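Local atomic coordinates of lysyl oxidase (Pichia pastoris, PDB entry 1W7C), a protein that probably oxidises primary amines, including peptidyl lysine side chains, to aldehydes using a copper ion and a topaquinone cofactor built into each subunit. Residues A[330-344]-A[486-500]. Sequence-based numbering, arbitrary orientation. Where two conformers were deposited one is given.
Sequences RIVYELSLQELIAEY and SFHDHVLNYKVDLDV. With CU (copper (II) ion), chain C; CA (calcium ion), chain D.
Tyr344 lays one ring face over His488: CB of His488 sits near the centre of that face, 3.5 Å from the ring centroid, while the two rings run nearly parallel (19°) but slid apart, with Tyr344 OH over a face of the imidazole. At the edge of the Tyr344 ring stands Ser486 CB. In the plane of the imidazole, His488 ND1 donates to Ser486 O at 3.0 Å; this bond and the copper bond of His488 NE2 (2.0 Å) together fix the ring's rotation. His490 NE2 binds the same ion, and water 3 bridges its ND1 to Ile341 O. Farther along, Leu337 CD1 lies over a face of the Tyr494 ring, offset toward the rim, and Asp497 OD2 meets the Tyr333 ring at its edge.

Between these sites the backbones pair as antiparallel strands, with a beta bulge between Leu337 and Glu339. On the face of Ser336 and Lys495, the fully extended lysine brings NZ to Glu334 OE2 (2.8 Å), approaching from above the carboxylate plane. With OG placed between the backbone N and the carbonyl carbon (chi1 53°), Ser336 can donate to Glu334 OE1, and water 2 joins OE2 to Asp497 OD2, so the carboxylate is held at both oxygens. Were Glu334 replaced by an alanine, the buried Lys495 ammonium would probably lose this counter-charge and Ser336 OG its acceptor. Asp497 OD1, Leu498 O and Asp499 OD1 bind calcium, the first at 2.3 Å.

The pair belongs to the beta-rich catalytic domain of copper amine oxidases. Strand 318-326 pairs with the first part of 330-344, strand 355-357 lies against its later part, and strand 642-654 flanks 488-498; His654 completes the histidine set at copper, and Asp643 and Ile644 add calcium ligands. Leu335, Leu492 and Tyr494 pack on strand 452-458, while helix 65-73 touches Arg330 and Tyr333.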
# COMPACT_ATOMS: atom_id res chain seq x y z
N ARG A 330 -10.72 9.58 -23.12
CA ARG A 330 -11.05 9.98 -21.77
C ARG A 330 -11.43 8.75 -20.95
O ARG A 330 -12.28 7.97 -21.36
CB ARG A 330 -12.25 10.92 -21.77
CG ARG A 330 -12.66 11.39 -20.42
CD ARG A 330 -13.91 12.28 -20.41
NE ARG A 330 -13.66 13.40 -21.32
CZ ARG A 330 -14.16 13.56 -22.54
NH1 ARG A 330 -15.14 12.80 -23.00
NH2 ARG A 330 -13.70 14.55 -23.29
N ILE A 331 -10.79 8.60 -19.80
CA ILE A 331 -11.21 7.62 -18.80
C ILE A 331 -11.92 8.23 -17.60
O ILE A 331 -12.74 7.56 -16.99
CB ILE A 331 -10.05 6.73 -18.35
CG1 ILE A 331 -8.92 7.50 -17.69
CG2 ILE A 331 -9.54 5.85 -19.51
CD1 ILE A 331 -8.02 6.65 -16.85
N VAL A 332 -11.61 9.49 -17.27
CA VAL A 332 -12.24 10.13 -16.10
C VAL A 332 -12.57 11.59 -16.49
O VAL A 332 -11.68 12.35 -16.85
CB VAL A 332 -11.29 10.14 -14.87
CG1 VAL A 332 -11.90 10.98 -13.72
CG2 VAL A 332 -10.94 8.75 -14.42
N TYR A 333 -13.85 11.94 -16.38
CA TYR A 333 -14.27 13.30 -16.65
C TYR A 333 -13.79 14.26 -15.55
O TYR A 333 -13.24 15.32 -15.84
CB TYR A 333 -15.79 13.40 -16.86
CG TYR A 333 -16.20 14.88 -16.96
CD1 TYR A 333 -15.91 15.61 -18.09
CD2 TYR A 333 -16.85 15.52 -15.90
CE1 TYR A 333 -16.20 16.97 -18.15
CE2 TYR A 333 -17.15 16.86 -15.95
CZ TYR A 333 -16.82 17.58 -17.09
OH TYR A 333 -17.08 18.92 -17.15
N GLU A 334 -14.01 13.85 -14.30
CA GLU A 334 -13.68 14.64 -13.12
C GLU A 334 -13.15 13.72 -12.04
O GLU A 334 -13.79 12.71 -11.75
CB GLU A 334 -14.94 15.34 -12.59
CG GLU A 334 -14.70 16.14 -11.31
CD GLU A 334 -15.90 16.86 -10.74
OE1 GLU A 334 -15.73 17.49 -9.68
OE2 GLU A 334 -17.02 16.80 -11.34
N LEU A 335 -12.01 14.12 -11.47
CA LEU A 335 -11.49 13.46 -10.26
C LEU A 335 -11.28 14.58 -9.26
O LEU A 335 -10.44 15.46 -9.50
CB LEU A 335 -10.17 12.72 -10.58
CG LEU A 335 -9.42 12.16 -9.36
CD1 LEU A 335 -10.26 11.15 -8.61
CD2 LEU A 335 -8.13 11.53 -9.80
N SER A 336 -11.97 14.57 -8.15
CA SER A 336 -11.86 15.71 -7.24
C SER A 336 -12.10 15.26 -5.79
O SER A 336 -13.14 14.72 -5.44
CB SER A 336 -12.87 16.80 -7.61
OG SER A 336 -14.18 16.26 -7.70
N LEU A 337 -11.11 15.53 -4.96
CA LEU A 337 -11.33 15.46 -3.51
C LEU A 337 -12.51 16.35 -3.15
O LEU A 337 -12.58 17.51 -3.60
CB LEU A 337 -10.07 15.94 -2.80
CG LEU A 337 -10.18 16.00 -1.27
CD1 LEU A 337 -10.25 14.62 -0.64
CD2 LEU A 337 -9.03 16.82 -0.72
N GLN A 338 -13.37 15.84 -2.28
CA GLN A 338 -14.60 16.53 -1.91
C GLN A 338 -14.64 17.05 -0.49
O GLN A 338 -15.23 18.09 -0.23
CB GLN A 338 -15.78 15.55 -2.07
CG GLN A 338 -16.02 15.23 -3.50
CD GLN A 338 -16.58 16.38 -4.27
OE1 GLN A 338 -17.54 17.02 -3.83
NE2 GLN A 338 -15.96 16.68 -5.40
N GLU A 339 -14.05 16.30 0.43
CA GLU A 339 -14.20 16.59 1.87
C GLU A 339 -13.22 15.75 2.63
O GLU A 339 -12.83 14.66 2.18
CB GLU A 339 -15.61 16.33 2.36
CG GLU A 339 -15.94 16.56 3.83
CD GLU A 339 -15.74 18.01 4.31
OE1 GLU A 339 -14.58 18.49 4.36
OE2 GLU A 339 -16.76 18.64 4.72
N LEU A 340 -12.80 16.27 3.76
CA LEU A 340 -11.98 15.55 4.72
C LEU A 340 -12.53 15.86 6.09
O LEU A 340 -12.69 17.04 6.45
CB LEU A 340 -10.49 15.92 4.70
CG LEU A 340 -9.71 16.11 3.48
CD1 LEU A 340 -10.01 17.48 2.92
CD2 LEU A 340 -8.19 15.99 3.84
N ILE A 341 -12.81 14.83 6.87
CA ILE A 341 -13.35 14.97 8.23
C ILE A 341 -12.35 14.41 9.24
O ILE A 341 -11.55 13.50 8.93
CB ILE A 341 -14.74 14.31 8.43
CG1 ILE A 341 -14.67 12.82 8.14
CG2 ILE A 341 -15.75 15.06 7.56
CD1 ILE A 341 -15.94 12.05 8.58
N ALA A 342 -12.41 14.97 10.43
CA ALA A 342 -11.66 14.45 11.55
C ALA A 342 -12.59 14.42 12.74
O ALA A 342 -12.99 15.48 13.24
CB ALA A 342 -10.43 15.29 11.85
N GLU A 343 -13.02 13.21 13.13
CA GLU A 343 -14.06 13.03 14.09
C GLU A 343 -13.50 12.32 15.33
O GLU A 343 -13.05 11.18 15.24
CB GLU A 343 -15.18 12.17 13.48
CG GLU A 343 -16.36 11.94 14.41
CD GLU A 343 -17.37 10.95 13.89
OE1 GLU A 343 -18.47 10.90 14.49
OE2 GLU A 343 -17.04 10.17 12.97
N TYR A 344 -13.54 13.01 16.46
CA TYR A 344 -12.89 12.55 17.71
C TYR A 344 -13.86 11.88 18.64
O TYR A 344 -15.04 12.26 18.68
CB TYR A 344 -12.20 13.74 18.42
CG TYR A 344 -11.00 14.24 17.66
CD1 TYR A 344 -11.13 14.93 16.47
CD2 TYR A 344 -9.68 13.98 18.10
CE1 TYR A 344 -10.05 15.33 15.74
CE2 TYR A 344 -8.60 14.38 17.36
CZ TYR A 344 -8.79 15.05 16.19
OH TYR A 344 -7.70 15.43 15.47
N SER A 486 -5.90 11.24 21.93
CA SER A 486 -7.32 11.10 21.64
C SER A 486 -7.62 10.36 20.32
O SER A 486 -7.15 10.68 19.26
CB SER A 486 -7.99 12.47 21.60
OG SER A 486 -8.16 12.99 22.91
N PHE A 487 -8.49 9.41 20.41
CA PHE A 487 -8.87 8.59 19.28
C PHE A 487 -9.74 9.30 18.25
O PHE A 487 -10.71 9.98 18.63
CB PHE A 487 -9.64 7.46 19.95
CG PHE A 487 -10.14 6.35 19.08
CD1 PHE A 487 -11.26 5.61 19.50
CD2 PHE A 487 -9.47 5.92 17.97
CE1 PHE A 487 -11.71 4.54 18.77
CE2 PHE A 487 -9.95 4.83 17.23
CZ PHE A 487 -11.06 4.17 17.62
N HIS A 488 -9.40 9.20 16.97
CA HIS A 488 -10.19 9.88 15.95
C HIS A 488 -10.13 9.15 14.64
O HIS A 488 -9.22 8.36 14.38
CB HIS A 488 -9.74 11.34 15.79
CG HIS A 488 -8.28 11.46 15.44
ND1 HIS A 488 -7.28 11.31 16.38
CD2 HIS A 488 -7.65 11.70 14.25
CE1 HIS A 488 -6.10 11.44 15.79
NE2 HIS A 488 -6.29 11.68 14.50
N ASP A 489 -11.15 9.39 13.81
CA ASP A 489 -11.18 8.95 12.44
C ASP A 489 -10.88 10.11 11.51
O ASP A 489 -11.44 11.20 11.67
CB ASP A 489 -12.56 8.41 12.06
CG ASP A 489 -12.81 7.00 12.52
OD1 ASP A 489 -11.83 6.27 12.83
OD2 ASP A 489 -13.97 6.58 12.61
N HIS A 490 -10.00 9.87 10.56
CA HIS A 490 -9.85 10.70 9.36
C HIS A 490 -10.62 9.98 8.25
O HIS A 490 -10.39 8.78 8.05
CB HIS A 490 -8.40 10.78 8.92
CG HIS A 490 -7.49 11.42 9.92
ND1 HIS A 490 -7.26 12.78 9.94
CD2 HIS A 490 -6.66 10.87 10.84
CE1 HIS A 490 -6.36 13.05 10.87
NE2 HIS A 490 -5.99 11.90 11.44
N VAL A 491 -11.48 10.68 7.52
CA VAL A 491 -12.13 10.10 6.35
C VAL A 491 -12.16 11.14 5.24
O VAL A 491 -12.44 12.32 5.51
CB VAL A 491 -13.54 9.51 6.60
CG1 VAL A 491 -13.90 8.52 5.50
CG2 VAL A 491 -13.64 8.86 7.96
N LEU A 492 -11.84 10.74 4.03
CA LEU A 492 -11.70 11.64 2.86
C LEU A 492 -12.61 11.06 1.77
O LEU A 492 -12.57 9.85 1.53
CB LEU A 492 -10.26 11.68 2.31
CG LEU A 492 -9.20 12.33 3.15
CD1 LEU A 492 -8.68 11.38 4.20
CD2 LEU A 492 -8.05 12.84 2.28
N ASN A 493 -13.36 11.91 1.08
CA ASN A 493 -14.23 11.52 -0.02
C ASN A 493 -13.66 12.05 -1.33
O ASN A 493 -13.33 13.23 -1.42
CB ASN A 493 -15.64 12.09 0.17
CG ASN A 493 -16.62 11.58 -0.83
OD1 ASN A 493 -17.13 12.34 -1.65
ND2 ASN A 493 -16.95 10.27 -0.74
N TYR A 494 -13.59 11.17 -2.32
CA TYR A 494 -13.21 11.55 -3.68
C TYR A 494 -14.36 11.28 -4.65
O TYR A 494 -14.93 10.20 -4.70
CB TYR A 494 -12.00 10.74 -4.13
CG TYR A 494 -10.70 11.03 -3.39
CD1 TYR A 494 -10.46 10.44 -2.16
CD2 TYR A 494 -9.75 11.87 -3.91
CE1 TYR A 494 -9.29 10.71 -1.47
CE2 TYR A 494 -8.59 12.13 -3.25
CZ TYR A 494 -8.36 11.54 -2.02
OH TYR A 494 -7.17 11.77 -1.36
N LYS A 495 -14.65 12.28 -5.47
CA LYS A 495 -15.57 12.12 -6.59
C LYS A 495 -14.77 11.58 -7.77
O LYS A 495 -13.84 12.25 -8.25
CB LYS A 495 -16.22 13.45 -6.95
CG LYS A 495 -17.30 13.35 -7.98
CD LYS A 495 -17.78 14.75 -8.36
CE LYS A 495 -18.98 14.73 -9.33
NZ LYS A 495 -19.29 16.14 -9.75
N VAL A 496 -15.08 10.36 -8.20
CA VAL A 496 -14.34 9.68 -9.25
C VAL A 496 -15.33 9.42 -10.38
O VAL A 496 -16.02 8.39 -10.42
CB VAL A 496 -13.72 8.35 -8.73
CG1 VAL A 496 -12.87 7.69 -9.80
CG2 VAL A 496 -12.88 8.55 -7.47
N ASP A 497 -15.42 10.37 -11.30
CA ASP A 497 -16.38 10.28 -12.39
C ASP A 497 -15.69 9.60 -13.57
O ASP A 497 -15.34 10.20 -14.59
CB ASP A 497 -16.94 11.65 -12.73
CG ASP A 497 -17.96 11.63 -13.81
OD1 ASP A 497 -18.44 10.50 -14.18
OD2 ASP A 497 -18.35 12.71 -14.31
N LEU A 498 -15.56 8.29 -13.43
CA LEU A 498 -15.07 7.41 -14.49
C LEU A 498 -16.10 7.45 -15.61
O LEU A 498 -17.30 7.33 -15.34
CB LEU A 498 -14.91 5.96 -13.96
CG LEU A 498 -13.57 5.70 -13.26
CD1 LEU A 498 -13.74 4.59 -12.21
CD2 LEU A 498 -12.51 5.33 -14.26
N ASP A 499 -15.63 7.50 -16.85
CA ASP A 499 -16.45 7.40 -18.05
C ASP A 499 -15.70 6.39 -18.95
O ASP A 499 -14.87 6.77 -19.79
CB ASP A 499 -16.55 8.74 -18.80
CG ASP A 499 -17.50 9.73 -18.18
OD1 ASP A 499 -18.29 9.42 -17.26
OD2 ASP A 499 -17.47 10.92 -18.67
N VAL A 500 -15.89 5.11 -18.67
CA VAL A 500 -15.11 4.09 -19.35
C VAL A 500 -15.72 3.74 -20.69
O VAL A 500 -16.83 3.23 -20.76
CB VAL A 500 -15.00 2.81 -18.47
CG1 VAL A 500 -14.10 1.82 -19.15
CG2 VAL A 500 -14.45 3.18 -17.11
CU CU C . -4.85 11.62 13.08
CA CA D . -19.21 8.69 -15.32
O HOH W 1 -16.85 10.89 -21.44
O HOH W 2 -18.71 15.07 -12.81
O HOH W 3 -8.93 14.08 8.15
O HOH W 4 -15.95 7.85 13.88
O HOH W 5 -3.94 13.58 13.54
O HOH W 6 -19.99 6.70 -16.46